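Local coordinates for protein alpha-L-arabinofuranosidase B (Aspergillus kawachii, PDB 6SXT) that releases terminal non-reducing alpha-L-arabinofuranosyl residues from the side chains of arabinoxylan, L-arabinan and arabinogalactan during breakdown of plant hemicellulose, at residues Y397-L405 against R443-A454. Residues are numbered along the deposited sequence; the frame is centred on the assembly and turned at random.
Sequences YIRHYNFEL and RYFRHYENVLYA
The guanidinium of R443 lies flat on one face of the F403 ring, planes 15° apart, in a cation-pi stack with CZ of R443 3.8 Å from the centroid of that ring. At the edge of the same guanidinium, NH1 of R443 donates in plane to a lone pair of A454 O (2.9 Å), and a salt bridge to D464 also grips NH1; together the two should hold the group's rotation. The two segments are beta hairpins of the arabinose-binding domain, a beta-trefoil, each closed by a type I' turn, Y401–E404 and Y448–V451. F403 belongs to the substrate-binding site, and the stack packs its ring against the other hairpin.

At the F445 ring, L405 CD1 stands over the centre of one face, 3.6 Å from the centroid, while CG2 of I398 reaches CZ of F445 obliquely at 3.7 Å. F422 meets the F445 ring edge-to-face. The Y453 ring has F403 O and Y448 O at its edge, and the extended chain of E404, with CG anti to the backbone N (chi1 -176°), crosses it obliquely.

E404 and Y453 form a non-hydrogen-bonded antiparallel pair, flanked by two backbone bonds: L405 N gives to L452 O at 3.0 Å, and A454 N to F403 O at 2.8 Å, with Y453 CB 3.3 Å from that same F403 oxygen.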
loop_
_atom_site.group_PDB
_atom_site.type_symbol
_atom_site.label_atom_id
_atom_site.label_comp_id
_atom_site.label_asym_id
_atom_site.label_seq_id
_atom_site.Cartn_x
_atom_site.Cartn_y
_atom_site.Cartn_z
ATOM N N TYR A 397 -23.412 -2.915 -7.190
ATOM C CA TYR A 397 -22.652 -1.794 -6.611
ATOM C C TYR A 397 -21.749 -1.190 -7.665
ATOM O O TYR A 397 -21.290 -1.829 -8.571
ATOM C CB TYR A 397 -21.787 -2.290 -5.447
ATOM C CG TYR A 397 -22.539 -2.902 -4.310
ATOM C CD1 TYR A 397 -22.956 -4.224 -4.390
ATOM C CD2 TYR A 397 -22.852 -2.180 -3.169
ATOM C CE1 TYR A 397 -23.655 -4.811 -3.361
ATOM C CE2 TYR A 397 -23.533 -2.765 -2.114
ATOM C CZ TYR A 397 -23.924 -4.083 -2.222
ATOM O OH TYR A 397 -24.598 -4.643 -1.174
ATOM N N ILE A 398 -21.426 0.085 -7.472
ATOM C CA ILE A 398 -20.392 0.783 -8.253
ATOM C C ILE A 398 -19.038 0.144 -7.909
ATOM O O ILE A 398 -18.699 0.055 -6.721
ATOM C CB ILE A 398 -20.384 2.293 -7.973
ATOM C CG1 ILE A 398 -21.770 2.909 -8.254
ATOM C CG2 ILE A 398 -19.279 2.908 -8.812
ATOM C CD1 ILE A 398 -21.838 4.409 -8.112
ATOM N N ARG A 399 -18.343 -0.325 -8.931
ATOM C CA ARG A 399 -17.004 -0.945 -8.772
ATOM C C ARG A 399 -16.136 -0.429 -9.892
ATOM O O ARG A 399 -16.605 -0.133 -11.008
ATOM C CB ARG A 399 -17.107 -2.470 -8.723
ATOM C CG ARG A 399 -17.600 -3.116 -10.021
ATOM C CD ARG A 399 -16.534 -3.392 -11.052
ATOM N NE ARG A 399 -15.581 -4.384 -10.620
ATOM C CZ ARG A 399 -15.794 -5.686 -10.564
ATOM N NH1 ARG A 399 -16.909 -6.219 -11.071
ATOM N NH2 ARG A 399 -14.920 -6.496 -9.993
ATOM N N HIS A 400 -14.839 -0.339 -9.650
ATOM C CA HIS A 400 -13.917 -0.045 -10.748
ATOM C C HIS A 400 -13.429 -1.344 -11.395
ATOM O O HIS A 400 -13.249 -2.385 -10.716
ATOM C CB HIS A 400 -12.793 0.913 -10.297
ATOM C CG HIS A 400 -11.855 0.375 -9.261
ATOM N ND1 HIS A 400 -10.803 -0.443 -9.603
ATOM C CD2 HIS A 400 -11.771 0.649 -7.951
ATOM C CE1 HIS A 400 -10.108 -0.688 -8.498
ATOM N NE2 HIS A 400 -10.717 -0.067 -7.458
ATOM N N TYR A 401 -13.161 -1.256 -12.688
ATOM C CA TYR A 401 -12.698 -2.368 -13.529
ATOM C C TYR A 401 -12.010 -1.761 -14.734
ATOM O O TYR A 401 -12.613 -0.966 -15.486
ATOM C CB TYR A 401 -13.902 -3.222 -13.972
ATOM C CG TYR A 401 -13.456 -4.486 -14.631
ATOM C CD1 TYR A 401 -13.155 -4.528 -15.974
ATOM C CD2 TYR A 401 -13.293 -5.625 -13.871
ATOM C CE1 TYR A 401 -12.719 -5.711 -16.556
ATOM C CE2 TYR A 401 -12.863 -6.809 -14.438
ATOM C CZ TYR A 401 -12.582 -6.837 -15.785
ATOM O OH TYR A 401 -12.137 -7.990 -16.341
ATOM N N ASN A 402 -10.720 -2.050 -14.895
ATOM C CA ASN A 402 -9.888 -1.327 -15.873
ATOM C C ASN A 402 -10.017 0.180 -15.625
ATOM O O ASN A 402 -9.927 0.992 -16.548
ATOM C CB ASN A 402 -10.276 -1.657 -17.327
ATOM C CG ASN A 402 -9.726 -2.992 -17.772
ATOM O OD1 ASN A 402 -8.675 -3.421 -17.289
ATOM N ND2 ASN A 402 -10.463 -3.680 -18.648
ATOM N N PHE A 403 -10.271 0.571 -14.360
ATOM C CA PHE A 403 -10.372 1.977 -13.904
ATOM C C PHE A 403 -11.580 2.724 -14.485
ATOM O O PHE A 403 -11.707 3.936 -14.273
ATOM C CB PHE A 403 -9.084 2.760 -14.190
ATOM C CG PHE A 403 -7.871 2.133 -13.536
ATOM C CD1 PHE A 403 -7.885 1.785 -12.195
ATOM C CD2 PHE A 403 -6.773 1.824 -14.286
ATOM C CE1 PHE A 403 -6.768 1.190 -11.610
ATOM C CE2 PHE A 403 -5.636 1.293 -13.688
ATOM C CZ PHE A 403 -5.672 0.938 -12.376
ATOM N N GLU A 404 -12.527 1.984 -15.069
ATOM C CA GLU A 404 -13.866 2.543 -15.368
ATOM C C GLU A 404 -14.824 2.107 -14.257
ATOM O O GLU A 404 -14.710 0.977 -13.714
ATOM C CB GLU A 404 -14.375 2.060 -16.733
ATOM C CG GLU A 404 -15.715 2.721 -17.069
ATOM C CD GLU A 404 -16.181 2.495 -18.505
ATOM O OE1 GLU A 404 -15.360 1.979 -19.296
ATOM O OE2 GLU A 404 -17.349 2.902 -18.825
ATOM N N LEU A 405 -15.767 2.966 -13.890
ATOM C CA LEU A 405 -16.781 2.603 -12.880
ATOM C C LEU A 405 -17.947 1.887 -13.588
ATOM O O LEU A 405 -18.535 2.475 -14.526
ATOM C CB LEU A 405 -17.312 3.794 -12.107
ATOM C CG LEU A 405 -16.223 4.598 -11.358
ATOM C CD1 LEU A 405 -16.875 5.549 -10.411
ATOM C CD2 LEU A 405 -15.259 3.687 -10.624
ATOM N N ARG A 443 -6.634 7.073 -6.926
ATOM C CA ARG A 443 -7.782 7.266 -7.849
ATOM C C ARG A 443 -9.062 7.577 -7.117
ATOM O O ARG A 443 -9.288 7.115 -6.001
ATOM C CB ARG A 443 -7.908 6.017 -8.702
ATOM C CG ARG A 443 -6.736 5.820 -9.660
ATOM C CD ARG A 443 -6.793 4.514 -10.434
ATOM N NE ARG A 443 -5.674 4.475 -11.361
ATOM C CZ ARG A 443 -5.620 5.093 -12.545
ATOM N NH1 ARG A 443 -6.664 5.728 -13.017
ATOM N NH2 ARG A 443 -4.489 5.105 -13.236
ATOM N N TYR A 444 -9.898 8.350 -7.810
ATOM C CA TYR A 444 -11.129 8.926 -7.300
ATOM C C TYR A 444 -12.246 8.773 -8.318
ATOM O O TYR A 444 -11.959 8.767 -9.508
ATOM C CB TYR A 444 -10.963 10.430 -7.074
ATOM C CG TYR A 444 -10.040 10.808 -5.934
ATOM C CD1 TYR A 444 -8.687 10.828 -6.099
ATOM C CD2 TYR A 444 -10.566 11.155 -4.704
ATOM C CE1 TYR A 444 -7.854 11.082 -5.021
ATOM C CE2 TYR A 444 -9.751 11.482 -3.640
ATOM C CZ TYR A 444 -8.393 11.466 -3.821
ATOM O OH TYR A 444 -7.564 11.800 -2.750
ATOM N N PHE A 445 -13.477 8.668 -7.830
ATOM C CA PHE A 445 -14.640 8.911 -8.745
ATOM C C PHE A 445 -14.334 10.167 -9.560
ATOM O O PHE A 445 -14.073 11.229 -8.954
ATOM C CB PHE A 445 -15.958 9.167 -8.028
ATOM C CG PHE A 445 -16.790 7.978 -7.608
ATOM C CD1 PHE A 445 -16.266 6.824 -7.056
ATOM C CD2 PHE A 445 -18.168 8.041 -7.782
ATOM C CE1 PHE A 445 -17.081 5.793 -6.623
ATOM C CE2 PHE A 445 -18.983 7.012 -7.369
ATOM C CZ PHE A 445 -18.443 5.882 -6.820
ATOM N N ARG A 446 -14.386 10.087 -10.883
ATOM C CA ARG A 446 -14.064 11.238 -11.748
ATOM C C ARG A 446 -14.912 11.129 -13.018
ATOM O O ARG A 446 -14.827 10.079 -13.683
ATOM C CB ARG A 446 -12.565 11.267 -12.095
ATOM C CG ARG A 446 -12.112 12.534 -12.834
ATOM C CD ARG A 446 -12.051 12.378 -14.370
ATOM N NE ARG A 446 -11.833 13.719 -14.883
ATOM C CZ ARG A 446 -10.633 14.293 -14.997
ATOM N NH1 ARG A 446 -9.534 13.572 -14.914
ATOM N NH2 ARG A 446 -10.573 15.589 -15.274
ATOM N N HIS A 447 -15.668 12.184 -13.329
ATOM C CA HIS A 447 -16.429 12.217 -14.609
ATOM C C HIS A 447 -15.517 12.778 -15.714
ATOM O O HIS A 447 -14.747 13.749 -15.512
ATOM C CB HIS A 447 -17.799 12.885 -14.490
ATOM C CG HIS A 447 -17.742 14.330 -14.204
ATOM N ND1 HIS A 447 -17.630 15.233 -15.242
ATOM C CD2 HIS A 447 -17.684 15.039 -13.048
ATOM C CE1 HIS A 447 -17.575 16.441 -14.732
ATOM N NE2 HIS A 447 -17.572 16.354 -13.399
ATOM N N TYR A 448 -15.577 12.129 -16.865
ATOM C CA TYR A 448 -14.785 12.485 -18.055
ATOM C C TYR A 448 -15.641 12.122 -19.285
ATOM O O TYR A 448 -15.961 10.948 -19.487
ATOM C CB TYR A 448 -13.430 11.774 -18.056
ATOM C CG TYR A 448 -12.518 12.205 -19.171
ATOM C CD1 TYR A 448 -11.686 13.294 -19.025
ATOM C CD2 TYR A 448 -12.509 11.509 -20.362
ATOM C CE1 TYR A 448 -10.832 13.676 -20.053
ATOM C CE2 TYR A 448 -11.665 11.882 -21.396
ATOM C CZ TYR A 448 -10.836 12.973 -21.232
ATOM O OH TYR A 448 -10.003 13.349 -22.246
ATOM N N GLU A 449 -15.972 13.162 -20.048
ATOM C CA GLU A 449 -16.943 13.070 -21.187
ATOM C C GLU A 449 -18.233 12.416 -20.662
ATOM O O GLU A 449 -18.789 11.542 -21.343
ATOM C CB GLU A 449 -16.287 12.357 -22.363
ATOM C CG GLU A 449 -15.135 13.175 -22.937
ATOM C CD GLU A 449 -14.496 12.654 -24.210
ATOM O OE1 GLU A 449 -14.768 11.536 -24.603
ATOM O OE2 GLU A 449 -13.727 13.396 -24.804
ATOM N N ASN A 450 -18.667 12.796 -19.463
ATOM C CA ASN A 450 -19.921 12.330 -18.853
ATOM C C ASN A 450 -19.943 10.836 -18.566
ATOM O O ASN A 450 -21.033 10.292 -18.383
ATOM C CB ASN A 450 -21.103 12.762 -19.746
ATOM C CG ASN A 450 -21.136 14.262 -19.925
ATOM O OD1 ASN A 450 -20.738 15.015 -19.047
ATOM N ND2 ASN A 450 -21.720 14.726 -21.029
ATOM N N VAL A 451 -18.789 10.201 -18.392
ATOM C CA VAL A 451 -18.659 8.790 -17.984
ATOM C C VAL A 451 -17.809 8.769 -16.696
ATOM O O VAL A 451 -16.940 9.650 -16.548
ATOM C CB VAL A 451 -18.020 7.953 -19.083
ATOM C CG1 VAL A 451 -17.822 6.511 -18.679
ATOM C CG2 VAL A 451 -18.871 8.072 -20.357
ATOM N N LEU A 452 -18.125 7.845 -15.812
ATOM C CA LEU A 452 -17.405 7.757 -14.498
ATOM C C LEU A 452 -16.240 6.794 -14.599
ATOM O O LEU A 452 -16.365 5.676 -15.025
ATOM C CB LEU A 452 -18.322 7.354 -13.335
ATOM C CG LEU A 452 -18.961 8.477 -12.535
ATOM C CD1 LEU A 452 -17.936 9.342 -11.767
ATOM C CD2 LEU A 452 -19.790 9.421 -13.408
ATOM N N TYR A 453 -15.108 7.249 -14.032
ATOM C CA TYR A 453 -13.865 6.473 -13.938
ATOM C C TYR A 453 -13.323 6.577 -12.504
ATOM O O TYR A 453 -13.769 7.430 -11.764
ATOM C CB TYR A 453 -12.818 6.996 -14.923
ATOM C CG TYR A 453 -13.259 6.939 -16.371
ATOM C CD1 TYR A 453 -13.074 5.793 -17.097
ATOM C CD2 TYR A 453 -13.898 8.025 -16.957
ATOM C CE1 TYR A 453 -13.516 5.706 -18.409
ATOM C CE2 TYR A 453 -14.379 7.928 -18.270
ATOM C CZ TYR A 453 -14.165 6.778 -18.994
ATOM O OH TYR A 453 -14.597 6.700 -20.308
ATOM N N ALA A 454 -12.412 5.667 -12.197
ATOM C CA ALA A 454 -11.518 5.822 -11.026
ATOM C C ALA A 454 -10.225 6.421 -11.589
ATOM O O ALA A 454 -9.419 5.698 -12.158
ATOM C CB ALA A 454 -11.330 4.488 -10.356
#